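Putative tetR-family transcriptional regulatory protein (PDB 2DG8) probably binds operator DNA as a dimer through an N-terminal helix-turn-helix domain and regulates transcription, as other TetR-family proteins do. Local coordinates at residues Asp20-Glu24 with Glu25-Arg29; Ala39-Leu43 with Gly44-Tyr48; Ala90-Val93 with His94-Glu98; Arg145-Asp148 with Ala149-Glu152; Leu154-His157 with Arg158-Arg162. All coordinates share one frame; numbering follows the deposited sequence.

Interaction 1: residues Asp20-Glu24 with Glu25-Arg29; sequences DLIAE and EGIAR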
loop_
_atom_site.group_PDB
_atom_site.type_symbol
_atom_site.label_atom_id
_atom_site.label_comp_id
_atom_site.label_asym_id
_atom_site.label_seq_id
_atom_site.Cartn_x
_atom_site.Cartn_y
_atom_site.Cartn_z
ATOM N N ASP A 20 5.619 15.572 9.349
ATOM C CA ASP A 20 6.046 16.428 8.246
ATOM C C ASP A 20 7.352 15.862 7.675
ATOM O O ASP A 20 7.484 15.671 6.467
ATOM C CB ASP A 20 6.318 17.861 8.735
ATOM C CG ASP A 20 5.051 18.627 9.082
ATOM O OD1 ASP A 20 5.175 19.708 9.702
ATOM O OD2 ASP A 20 3.939 18.168 8.735
ATOM N N LEU A 21 8.316 15.614 8.562
ATOM C CA LEU A 21 9.617 15.082 8.175
ATOM C C LEU A 21 9.499 13.777 7.386
ATOM O O LEU A 21 10.069 13.650 6.306
ATOM C CB LEU A 21 10.483 14.872 9.428
ATOM C CG LEU A 21 11.935 14.385 9.296
ATOM C CD1 LEU A 21 11.964 12.920 8.877
ATOM C CD2 LEU A 21 12.677 15.253 8.282
ATOM N N ILE A 22 8.761 12.807 7.918
ATOM C CA ILE A 22 8.605 11.529 7.226
ATOM C C ILE A 22 7.960 11.728 5.852
ATOM O O ILE A 22 8.431 11.185 4.848
ATOM C CB ILE A 22 7.755 10.533 8.067
ATOM C CG1 ILE A 22 8.514 10.153 9.344
ATOM C CG2 ILE A 22 7.444 9.269 7.258
ATOM C CD1 ILE A 22 7.718 9.269 10.287
ATOM N N ALA A 23 6.891 12.522 5.805
ATOM C CA ALA A 23 6.193 12.780 4.544
ATOM C C ALA A 23 7.112 13.408 3.493
ATOM O O ALA A 23 7.119 12.998 2.339
ATOM C CB ALA A 23 4.998 13.686 4.789
ATOM N N GLU A 24 7.892 14.399 3.903
ATOM C CA GLU A 24 8.791 15.098 2.994
ATOM C C GLU A 24 10.099 14.398 2.639
ATOM O O GLU A 24 10.447 14.296 1.463
ATOM C CB GLU A 24 9.118 16.482 3.555
ATOM C CG GLU A 24 7.930 17.433 3.643
ATOM C CD GLU A 24 8.276 18.737 4.355
ATOM O OE1 GLU A 24 9.289 19.376 3.987
ATOM O OE2 GLU A 24 7.531 19.126 5.280
ATOM N N GLU A 25 10.814 13.897 3.640
ATOM C CA GLU A 25 12.119 13.272 3.401
ATOM C C GLU A 25 12.193 11.760 3.540
ATOM O O GLU A 25 13.206 11.158 3.179
ATOM C CB GLU A 25 13.161 13.903 4.333
ATOM C CG GLU A 25 13.363 15.408 4.122
ATOM C CD GLU A 25 14.297 16.029 5.150
ATOM O OE1 GLU A 25 15.375 15.453 5.401
ATOM O OE2 GLU A 25 13.957 17.097 5.703
ATOM N N GLY A 26 11.142 11.148 4.078
ATOM C CA GLY A 26 11.146 9.708 4.243
ATOM C C GLY A 26 11.517 9.267 5.646
ATOM O O GLY A 26 12.139 10.015 6.408
ATOM N N ILE A 27 11.144 8.036 5.977
ATOM C CA ILE A 27 11.399 7.457 7.284
ATOM C C ILE A 27 12.880 7.413 7.702
ATOM O O ILE A 27 13.204 7.695 8.853
ATOM C CB ILE A 27 10.804 6.030 7.360
ATOM C CG1 ILE A 27 10.811 5.531 8.803
ATOM C CG2 ILE A 27 11.585 5.080 6.460
ATOM C CD1 ILE A 27 9.831 6.257 9.696
ATOM N N ALA A 28 13.775 7.077 6.778
ATOM C CA ALA A 28 15.198 6.987 7.113
ATOM C C ALA A 28 15.818 8.313 7.575
ATOM O O ALA A 28 16.837 8.316 8.257
ATOM C CB ALA A 28 15.984 6.427 5.928
ATOM N N ARG A 29 15.197 9.431 7.208
ATOM C CA ARG A 29 15.701 10.743 7.588
ATOM C C ARG A 29 15.231 11.188 8.968
ATOM O O ARG A 29 15.519 12.311 9.394
ATOM C CB ARG A 29 15.282 11.782 6.546
ATOM C CG ARG A 29 16.033 11.667 5.234
ATOM C CD ARG A 29 17.413 12.306 5.336
ATOM N NE ARG A 29 17.322 13.763 5.414
ATOM C CZ ARG A 29 18.371 14.581 5.445
ATOM N NH1 ARG A 29 18.190 15.895 5.516
ATOM N NH2 ARG A 29 19.603 14.085 5.404
#
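Leu21 and Glu25 meet where helix 10-25 runs out into the loop before helix 32-39. Glu25 can be followed outward. Its CB lies 3.7 Å from Leu21 O. That same carbonyl accepts the amide of Glu25, with Glu25 N 2.8 Å from Leu21 O in a nearly straight bond. A chi1 of -61° points CG away from the carbonyl carbon, and an extended chain beyond it carries the carboxylate out to the CD2 methyl of Leu21. Glu25 CD lies 3.6 Å from Leu21 CD2, and Glu25 OE2 is nearer, 3.4 Å from the same methyl. OE1 turns to Arg29, whose guanidinium receives it in its own plane. Arg29 NE is 2.6 Å from Glu25 OE1 and Arg29 NH1 is 2.9 Å from it, a side-on salt bridge in which one oxygen takes both nitrogens. OE2 pairs with Arg38 of helix 32-39, which also holds Glu24 and touches Leu21. Gly26, with positive phi, ends the helix, and its amide bonds to Ile22 O. Beyond it Ile27 runs side by side with Ile22, their CD1 methyls 3.7 Å apart. The contact closes the end of the first helix of the TetR-family DNA-binding domain and the turn after it. Arg116 of the second subunit bonds to Ile22 O and Ala23 O. Ile22 packs on Leu57 and Phe61 of helix 53-77 and on Leu106 of helix 101-116.

Interaction 2: residues Ala39-Leu43 with Gly44-Tyr48; sequences AGVPL and GSMTY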
loop_
_atom_site.group_PDB
_atom_site.type_symbol
_atom_site.label_atom_id
_atom_site.label_comp_id
_atom_site.label_asym_id
_atom_site.label_seq_id
_atom_site.Cartn_x
_atom_site.Cartn_y
_atom_site.Cartn_z
ATOM N N ALA A 39 10.064 21.437 14.653
ATOM C CA ALA A 39 9.088 21.725 15.696
ATOM C C ALA A 39 9.443 23.030 16.391
ATOM O O ALA A 39 8.657 23.563 17.180
ATOM C CB ALA A 39 9.060 20.586 16.714
ATOM N N GLY A 40 10.630 23.549 16.097
ATOM C CA GLY A 40 11.051 24.784 16.733
ATOM C C GLY A 40 11.060 24.618 18.240
ATOM O O GLY A 40 10.409 25.371 18.963
ATOM N N VAL A 41 11.778 23.601 18.709
ATOM C CA VAL A 41 11.900 23.318 20.134
ATOM C C VAL A 41 13.339 22.892 20.385
ATOM O O VAL A 41 13.983 22.316 19.510
ATOM C CB VAL A 41 10.954 22.163 20.586
ATOM C CG1 VAL A 41 9.541 22.430 20.110
ATOM C CG2 VAL A 41 11.455 20.817 20.048
ATOM N N PRO A 42 13.873 23.181 21.578
ATOM C CA PRO A 42 15.257 22.768 21.823
ATOM C C PRO A 42 15.447 21.255 21.689
ATOM O O PRO A 42 14.537 20.468 21.985
ATOM C CB PRO A 42 15.533 23.290 23.237
ATOM C CG PRO A 42 14.167 23.386 23.864
ATOM C CD PRO A 42 13.311 23.901 22.735
ATOM N N LEU A 43 16.631 20.859 21.226
ATOM C CA LEU A 43 16.974 19.453 21.029
ATOM C C LEU A 43 16.634 18.590 22.246
ATOM O O LEU A 43 16.140 17.466 22.108
ATOM C CB LEU A 43 18.468 19.325 20.704
ATOM C CG LEU A 43 19.042 17.917 20.507
ATOM C CD1 LEU A 43 18.458 17.275 19.246
ATOM C CD2 LEU A 43 20.564 18.008 20.384
ATOM N N GLY A 44 16.891 19.122 23.435
ATOM C CA GLY A 44 16.615 18.378 24.651
ATOM C C GLY A 44 15.155 17.985 24.837
ATOM O O GLY A 44 14.861 17.008 25.528
ATOM N N SER A 45 14.238 18.735 24.226
ATOM C CA SER A 45 12.813 18.445 24.348
ATOM C C SER A 45 12.455 17.080 23.773
ATOM O O SER A 45 11.460 16.481 24.173
ATOM C CB SER A 45 11.981 19.510 23.633
ATOM O OG SER A 45 12.250 20.797 24.134
ATOM N N MET A 46 13.260 16.594 22.833
ATOM C CA MET A 46 12.998 15.301 22.212
ATOM C C MET A 46 13.023 14.178 23.250
ATOM O O MET A 46 12.057 13.429 23.390
ATOM C CB MET A 46 14.028 15.015 21.107
ATOM C CG MET A 46 13.941 15.947 19.891
ATOM S SD MET A 46 12.322 15.911 19.050
ATOM C CE MET A 46 11.637 17.341 19.614
ATOM N N THR A 47 14.126 14.073 23.983
ATOM C CA THR A 47 14.277 13.036 24.999
ATOM C C THR A 47 13.555 13.358 26.313
ATOM O O THR A 47 13.439 12.514 27.197
ATOM C CB THR A 47 15.763 12.774 25.279
ATOM O OG1 THR A 47 16.416 14.012 25.583
ATOM C CG2 THR A 47 16.416 12.142 24.065
ATOM N N TYR A 48 13.074 14.584 26.448
ATOM C CA TYR A 48 12.339 14.944 27.648
ATOM C C TYR A 48 10.949 14.302 27.555
ATOM O O TYR A 48 10.417 13.767 28.538
ATOM C CB TYR A 48 12.181 16.464 27.748
ATOM C CG TYR A 48 11.375 16.900 28.956
ATOM C CD1 TYR A 48 12.006 17.298 30.134
ATOM C CD2 TYR A 48 9.980 16.850 28.940
ATOM C CE1 TYR A 48 11.274 17.633 31.267
ATOM C CE2 TYR A 48 9.234 17.182 30.070
ATOM C CZ TYR A 48 9.892 17.569 31.229
ATOM O OH TYR A 48 9.159 17.878 32.344
#
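Ser45 closes back on Pro42. Ser45 N donates to Pro42 O at 2.8 Å, from above the carbonyl plane, 47° out of it. The hydroxyl adds a weak bond, with Ser45 OG 3.2 Å from Pro42 O. Its chi1 of -57° keeps OG beside the backbone N of Ser45, and there it also meets the proline ring, 3.2 Å from Pro42 CG. This is the turn of the helix-turn-helix of TetR-family regulators. Helix 32-39 ends in a Schellman motif with Gly40 as its C-prime residue, and helix 44-49 would be the recognition helix, which in relatives enters the DNA major groove. The amide of Met46 bonds to Leu43 O, again from above the carbonyl plane, with Met46 N 3.1 Å from Leu43 O. The Met46 chain bends at chi2 and chi3. The Met46 and Val41 side chains cross at about a right angle, with Met46 CE 3.5 Å from Val41 CG2. The same Met46 side chain touches Ile14 of helix 10-25 and Ile35 of helix 32-39. Thr47 then turns its hydroxyl back along the helix, and Thr47 OG1 makes a weak bond to Gly44 O.

Interaction 3: residues Ala90-Val93 with His94-Glu98; sequences ADLV and HELSE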
loop_
_atom_site.group_PDB
_atom_site.type_symbol
_atom_site.label_atom_id
_atom_site.label_comp_id
_atom_site.label_asym_id
_atom_site.label_seq_id
_atom_site.Cartn_x
_atom_site.Cartn_y
_atom_site.Cartn_z
ATOM N N ALA A 90 -17.857 5.809 -1.608
ATOM C CA ALA A 90 -17.283 6.167 -2.900
ATOM C C ALA A 90 -16.552 7.486 -2.734
ATOM O O ALA A 90 -15.446 7.670 -3.252
ATOM C CB ALA A 90 -18.385 6.296 -3.973
ATOM N N ASP A 91 -17.183 8.401 -2.006
ATOM C CA ASP A 91 -16.602 9.712 -1.752
ATOM C C ASP A 91 -15.303 9.547 -0.984
ATOM O O ASP A 91 -14.308 10.222 -1.255
ATOM C CB ASP A 91 -17.570 10.571 -0.922
ATOM C CG ASP A 91 -18.812 10.952 -1.690
ATOM O OD1 ASP A 91 -19.790 11.396 -1.055
ATOM O OD2 ASP A 91 -18.807 10.817 -2.928
ATOM N N LEU A 92 -15.331 8.646 -0.012
ATOM C CA LEU A 92 -14.170 8.383 0.827
ATOM C C LEU A 92 -13.009 7.896 -0.040
ATOM O O LEU A 92 -11.891 8.381 0.078
ATOM C CB LEU A 92 -14.512 7.308 1.854
ATOM C CG LEU A 92 -13.973 7.346 3.283
ATOM C CD1 LEU A 92 -14.139 5.953 3.878
ATOM C CD2 LEU A 92 -12.519 7.764 3.325
ATOM N N VAL A 93 -13.288 6.922 -0.902
ATOM C CA VAL A 93 -12.269 6.357 -1.773
ATOM C C VAL A 93 -11.616 7.403 -2.662
ATOM O O VAL A 93 -10.392 7.436 -2.779
ATOM C CB VAL A 93 -12.850 5.247 -2.673
ATOM C CG1 VAL A 93 -11.891 4.956 -3.826
ATOM C CG2 VAL A 93 -13.075 3.982 -1.850
ATOM N N HIS A 94 -12.423 8.249 -3.300
ATOM C CA HIS A 94 -11.847 9.260 -4.176
ATOM C C HIS A 94 -11.079 10.338 -3.412
ATOM O O HIS A 94 -10.009 10.778 -3.839
ATOM C CB HIS A 94 -12.933 9.858 -5.075
ATOM C CG HIS A 94 -13.357 8.931 -6.177
ATOM N ND1 HIS A 94 -13.354 9.304 -7.504
ATOM C CD2 HIS A 94 -13.717 7.626 -6.157
ATOM C CE1 HIS A 94 -13.686 8.269 -8.252
ATOM N NE2 HIS A 94 -13.911 7.237 -7.460
ATOM N N GLU A 95 -11.595 10.742 -2.264
ATOM C CA GLU A 95 -10.895 11.749 -1.481
ATOM C C GLU A 95 -9.532 11.216 -1.003
ATOM O O GLU A 95 -8.518 11.892 -1.123
ATOM C CB GLU A 95 -11.738 12.172 -0.277
ATOM C CG GLU A 95 -11.069 13.240 0.573
ATOM C CD GLU A 95 -11.935 13.713 1.728
ATOM O OE1 GLU A 95 -13.158 13.896 1.522
ATOM O OE2 GLU A 95 -11.387 13.920 2.831
ATOM N N LEU A 96 -9.509 9.996 -0.480
ATOM C CA LEU A 96 -8.266 9.412 0.018
ATOM C C LEU A 96 -7.246 9.145 -1.081
ATOM O O LEU A 96 -6.048 9.156 -0.824
ATOM C CB LEU A 96 -8.532 8.092 0.739
ATOM C CG LEU A 96 -9.382 8.019 2.010
ATOM C CD1 LEU A 96 -9.662 6.542 2.307
ATOM C CD2 LEU A 96 -8.666 8.684 3.182
ATOM N N SER A 97 -7.714 8.884 -2.295
ATOM C CA SER A 97 -6.804 8.598 -3.388
ATOM C C SER A 97 -6.199 9.822 -4.058
ATOM O O SER A 97 -5.156 9.706 -4.696
ATOM C CB SER A 97 -7.497 7.750 -4.463
ATOM O OG SER A 97 -8.437 8.518 -5.205
ATOM N N GLU A 98 -6.817 10.991 -3.918
ATOM C CA GLU A 98 -6.270 12.159 -4.610
ATOM C C GLU A 98 -6.208 13.511 -3.916
ATOM O O GLU A 98 -5.570 14.429 -4.431
ATOM C CB GLU A 98 -7.007 12.349 -5.939
ATOM C CG GLU A 98 -8.517 12.386 -5.821
ATOM C CD GLU A 98 -9.202 12.608 -7.164
ATOM O OE1 GLU A 98 -8.860 11.905 -8.142
ATOM O OE2 GLU A 98 -10.088 13.487 -7.240
#
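Leu92 and Leu96 meet one turn apart near the end of helix 82-98. Here the carbonyls of Ala90, Asp91, Leu92 and Val93 each accept an amide four residues on. Leu96 N is 2.9 Å from Leu92 O and the bond is nearly straight, with an N-H...O angle of 168°. Glu95 N is likewise 2.9 Å from Asp91 O. The last of the four is more bent: Ser97 N is 3.1 Å from Val93 O, at 140°. Ser97 also uses its hydroxyl. A chi1 of 73° sets OG between the backbone N and the carbonyl carbon, so that it folds back on the helix. Ser97 OG donates to His94 O, 3.1 Å away. Ser97 OG is also hydrogen-bonded to the guanidinium of Arg158, which forms a salt bridge with Glu98. The His94 ring leans back, its CD2 3.4 Å from Ala90 O. His94 NE2 is satisfied by a hydrogen bond with the hydroxyl of Thr170, and the carboxylate of Asp91 by a salt bridge to Arg167. The apolar contact is tight. Leu92 CD2 is 3.3 Å from Leu96 CD1, closer than usual van der Waals contact, and the two side chains meet at a slant. This is one helix of the all-helical TetR-like C-terminal domain. Leu92 packs on helix 53-77, Val93 and Leu96 on helix 141-159, and Ala90 on helix 167-177.

Interaction 4: residues Arg145-Asp148 with Ala149-Glu152; sequences RQLD and ALIE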
loop_
_atom_site.group_PDB
_atom_site.type_symbol
_atom_site.label_atom_id
_atom_site.label_comp_id
_atom_site.label_asym_id
_atom_site.label_seq_id
_atom_site.Cartn_x
_atom_site.Cartn_y
_atom_site.Cartn_z
ATOM N N ARG A 145 -15.697 -5.951 6.829
ATOM C CA ARG A 145 -14.308 -6.365 6.697
ATOM C C ARG A 145 -13.937 -6.475 5.219
ATOM O O ARG A 145 -12.870 -6.013 4.802
ATOM C CB ARG A 145 -14.073 -7.708 7.392
ATOM C CG ARG A 145 -12.612 -8.147 7.377
ATOM C CD ARG A 145 -12.382 -9.398 8.216
ATOM N NE ARG A 145 -12.399 -9.132 9.653
ATOM C CZ ARG A 145 -11.311 -8.901 10.392
ATOM N NH1 ARG A 145 -10.105 -8.897 9.834
ATOM N NH2 ARG A 145 -11.428 -8.691 11.698
ATOM N N GLN A 146 -14.812 -7.098 4.430
ATOM C CA GLN A 146 -14.565 -7.233 2.997
ATOM C C GLN A 146 -14.504 -5.835 2.362
ATOM O O GLN A 146 -13.658 -5.559 1.505
ATOM C CB GLN A 146 -15.680 -8.054 2.335
ATOM C CG GLN A 146 -15.886 -9.434 2.952
ATOM C CD GLN A 146 -17.092 -10.170 2.381
ATOM O OE1 GLN A 146 -17.732 -10.960 3.080
ATOM N NE2 GLN A 146 -17.399 -9.929 1.109
ATOM N N LEU A 147 -15.399 -4.957 2.803
ATOM C CA LEU A 147 -15.462 -3.597 2.282
ATOM C C LEU A 147 -14.207 -2.785 2.598
ATOM O O LEU A 147 -13.726 -2.025 1.753
ATOM C CB LEU A 147 -16.704 -2.883 2.831
ATOM C CG LEU A 147 -16.955 -1.458 2.345
ATOM C CD1 LEU A 147 -16.840 -1.389 0.811
ATOM C CD2 LEU A 147 -18.338 -1.010 2.820
ATOM N N ASP A 148 -13.670 -2.949 3.804
ATOM C CA ASP A 148 -12.460 -2.219 4.193
ATOM C C ASP A 148 -11.304 -2.602 3.276
ATOM O O ASP A 148 -10.487 -1.757 2.914
ATOM C CB ASP A 148 -12.067 -2.520 5.645
ATOM C CG ASP A 148 -11.110 -1.472 6.221
ATOM O OD1 ASP A 148 -10.278 -1.818 7.093
ATOM O OD2 ASP A 148 -11.197 -0.293 5.807
ATOM N N ALA A 149 -11.223 -3.879 2.903
ATOM C CA ALA A 149 -10.159 -4.322 2.010
ATOM C C ALA A 149 -10.371 -3.753 0.606
ATOM O O ALA A 149 -9.403 -3.467 -0.106
ATOM C CB ALA A 149 -10.111 -5.847 1.951
ATOM N N LEU A 150 -11.633 -3.603 0.202
ATOM C CA LEU A 150 -11.935 -3.056 -1.122
ATOM C C LEU A 150 -11.544 -1.584 -1.143
ATOM O O LEU A 150 -10.886 -1.118 -2.078
ATOM C CB LEU A 150 -13.429 -3.198 -1.458
ATOM C CG LEU A 150 -13.882 -2.623 -2.806
ATOM C CD1 LEU A 150 -13.156 -3.351 -3.939
ATOM C CD2 LEU A 150 -15.399 -2.771 -2.967
ATOM N N ILE A 151 -11.959 -0.855 -0.112
ATOM C CA ILE A 151 -11.647 0.568 -0.004
ATOM C C ILE A 151 -10.134 0.758 -0.100
ATOM O O ILE A 151 -9.642 1.658 -0.799
ATOM C CB ILE A 151 -12.169 1.152 1.344
ATOM C CG1 ILE A 151 -13.696 1.226 1.313
ATOM C CG2 ILE A 151 -11.564 2.528 1.611
ATOM C CD1 ILE A 151 -14.318 1.682 2.611
ATOM N N GLU A 152 -9.406 -0.107 0.596
ATOM C CA GLU A 152 -7.949 -0.054 0.601
ATOM C C GLU A 152 -7.415 -0.199 -0.823
ATOM O O GLU A 152 -6.605 0.604 -1.279
ATOM C CB GLU A 152 -7.394 -1.185 1.470
ATOM C CG GLU A 152 -5.906 -1.120 1.701
ATOM C CD GLU A 152 -5.537 -0.094 2.756
ATOM O OE1 GLU A 152 -6.045 -0.205 3.896
ATOM O OE2 GLU A 152 -4.745 0.819 2.446
#
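Helix 141-159 of the TetR-like C-terminal domain lies between its own subunit and the second one, and this contact is two of its buried turns. In TetR-family proteins this domain usually carries the dimer interface. All four links are ordinary i to i+4 helix bonds. The shortest joins Ile151 N to Leu147 O, at 2.8 Å and 170°. Ile151 CG1 lies 3.3 Å from Leu147 O. Chi1 near -71° turns CG1 away from its own carbonyl carbon and back toward Leu147. Ile151 then packs on Val89 and Val93 of helix 82-98, while Leu147 and Leu150 reach Ile177 of helix 167-177. The other side of the helix faces the second subunit, where Ala149 packs on Leu154 of that subunit and Asp148 on its His157. Glu152 OE1 is hydrogen-bonded to the same His157 of the second subunit, and OE2 to Tyr111 of its own chain. The carboxylates of Asp148 and Glu152 lie one turn apart without touching, Asp148 OD2 5.5 Å from Glu152 OE1. These like charges may shift each other's ionisation. Among the apolar side chains, Leu147 CD1 comes 4.3 Å from Leu150 CD2. Leu147 and Ile151 meet at an angle, with Leu147 CG 4.1 Å from Ile151 CD1.

Interaction 5: residues Leu154-His157 with Arg158-Arg162; sequences LTLH and RALAR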
loop_
_atom_site.group_PDB
_atom_site.type_symbol
_atom_site.label_atom_id
_atom_site.label_comp_id
_atom_site.label_asym_id
_atom_site.label_seq_id
_atom_site.Cartn_x
_atom_site.Cartn_y
_atom_site.Cartn_z
ATOM N N LEU A 154 -9.095 0.004 -3.858
ATOM C CA LEU A 154 -9.584 0.998 -4.815
ATOM C C LEU A 154 -8.814 2.302 -4.654
ATOM O O LEU A 154 -8.448 2.944 -5.631
ATOM C CB LEU A 154 -11.090 1.262 -4.613
ATOM C CG LEU A 154 -12.088 0.183 -5.069
ATOM C CD1 LEU A 154 -13.508 0.535 -4.609
ATOM C CD2 LEU A 154 -12.050 0.054 -6.580
ATOM N N THR A 155 -8.571 2.684 -3.409
ATOM C CA THR A 155 -7.844 3.907 -3.098
ATOM C C THR A 155 -6.434 3.847 -3.676
ATOM O O THR A 155 -5.974 4.775 -4.348
ATOM C CB THR A 155 -7.752 4.097 -1.569
ATOM O OG1 THR A 155 -9.077 4.225 -1.024
ATOM C CG2 THR A 155 -6.935 5.324 -1.227
ATOM N N LEU A 156 -5.763 2.735 -3.406
ATOM C CA LEU A 156 -4.408 2.512 -3.859
ATOM C C LEU A 156 -4.316 2.517 -5.375
ATOM O O LEU A 156 -3.421 3.137 -5.940
ATOM C CB LEU A 156 -3.897 1.179 -3.310
ATOM C CG LEU A 156 -2.409 0.831 -3.427
ATOM C CD1 LEU A 156 -2.065 0.427 -4.856
ATOM C CD2 LEU A 156 -1.577 2.023 -2.977
ATOM N N HIS A 157 -5.234 1.825 -6.041
ATOM C CA HIS A 157 -5.181 1.786 -7.493
ATOM C C HIS A 157 -5.514 3.107 -8.154
ATOM O O HIS A 157 -5.022 3.382 -9.243
ATOM C CB HIS A 157 -6.069 0.671 -8.044
ATOM C CG HIS A 157 -5.454 -0.686 -7.924
ATOM N ND1 HIS A 157 -5.938 -1.789 -8.591
ATOM C CD2 HIS A 157 -4.371 -1.111 -7.229
ATOM C CE1 HIS A 157 -5.179 -2.834 -8.317
ATOM N NE2 HIS A 157 -4.221 -2.450 -7.492
ATOM N N ARG A 158 -6.334 3.933 -7.511
ATOM C CA ARG A 158 -6.644 5.238 -8.100
ATOM C C ARG A 158 -5.473 6.193 -7.870
ATOM O O ARG A 158 -5.043 6.904 -8.779
ATOM C CB ARG A 158 -7.890 5.863 -7.475
ATOM C CG ARG A 158 -9.193 5.238 -7.878
ATOM C CD ARG A 158 -10.348 6.211 -7.627
ATOM N NE ARG A 158 -10.504 7.195 -8.700
ATOM C CZ ARG A 158 -10.202 8.492 -8.617
ATOM N NH1 ARG A 158 -10.400 9.283 -9.667
ATOM N NH2 ARG A 158 -9.701 9.008 -7.502
ATOM N N ALA A 159 -4.961 6.192 -6.645
ATOM C CA ALA A 159 -3.857 7.068 -6.265
ATOM C C ALA A 159 -2.593 6.874 -7.096
ATOM O O ALA A 159 -1.975 7.846 -7.525
ATOM C CB ALA A 159 -3.538 6.881 -4.794
ATOM N N LEU A 160 -2.208 5.627 -7.335
ATOM C CA LEU A 160 -0.992 5.364 -8.100
ATOM C C LEU A 160 -1.264 5.070 -9.559
ATOM O O LEU A 160 -0.461 4.422 -10.222
ATOM C CB LEU A 160 -0.221 4.202 -7.473
ATOM C CG LEU A 160 0.170 4.415 -6.007
ATOM C CD1 LEU A 160 0.857 3.175 -5.474
ATOM C CD2 LEU A 160 1.076 5.637 -5.891
ATOM N N ALA A 161 -2.398 5.544 -10.062
ATOM C CA ALA A 161 -2.748 5.323 -11.457
ATOM C C ALA A 161 -2.246 6.456 -12.340
ATOM O O ALA A 161 -2.059 7.583 -11.883
ATOM C CB ALA A 161 -4.271 5.196 -11.613
ATOM N N ARG A 162 -2.014 6.141 -13.607
ATOM C CA ARG A 162 -1.599 7.149 -14.565
ATOM C C ARG A 162 -2.936 7.703 -15.027
ATOM O O ARG A 162 -3.061 8.887 -15.334
ATOM C CB ARG A 162 -0.844 6.515 -15.735
ATOM C CG ARG A 162 -0.499 7.483 -16.860
ATOM C CD ARG A 162 0.315 8.669 -16.355
ATOM N NE ARG A 162 1.676 8.305 -15.959
ATOM C CZ ARG A 162 2.649 7.999 -16.812
ATOM N NH1 ARG A 162 3.856 7.684 -16.356
ATOM N NH2 ARG A 162 2.421 8.013 -18.119
#
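Leu156 and Leu160 pack one turn apart at the end of helix 141-159. Leu156 CD2 is 3.7 Å from Leu160 CD1, and the two side chains cross obliquely. In Leu156 the first torsion, -169°, swings CG to the far side from the backbone N and turns its methyls toward Leu160. The same leucine places CD1 at the edge of the His157 ring, in its plane. The backbone is close-knit here too. Ala159 N is 2.9 Å from Thr155 O, and Ala159 CB lies 3.3 Å from the same oxygen. Leu160 N is 3.1 Å from Leu156 O, and at Leu160 the chain leaves the helix. Arg158 N bonds to Leu154 O, with Arg158 CG laid 3.3 Å from that carbonyl. The Arg158 chain bends at chi3 (82°) and leads the guanidinium away from residues 154-157, and its NE reaches His165 O. The loose side begins past Leu160. Ala161 N still bonds to Arg158 O, and Ala161 CB nears His157 O. Arg162 is exposed and does not touch residues 154-157. Its guanidinium forms a salt bridge with Glu122 of the second subunit, and Leu160 packs on Ala114 of that subunit. Arg158 is buried, and its charge is probably offset by Glu98. One side of the helix end is thus the Leu156-Leu160 pair, while the polar groups reach outward: Arg158 ties the helix end to helix 82-98, and His157 and Arg162 tie it to the second subunit.

All five contacts are local and follow one another in series, so none nests in or crosses another. Interaction 1 closes the exit of helix 10-25, and interaction 2 the turn between helices 32-39 and 44-49. Their centres are 18 Å apart in the DNA-binding domain, without touching. Interaction 3 lies in the C-terminal domain, on helix 82-98. Interactions 4 and 5 share helix 141-159 and adjoin in sequence. Interaction 3 touches both: Val93 packs on Ile151, and Ser97 and Glu98 meet Arg158. Helices 82-98 and 141-159 are thereby tied. Interactions 1, 4 and 5 also touch the second subunit. Interaction 2 is remote, its centre 36 Å or more from those of interactions 3 to 5.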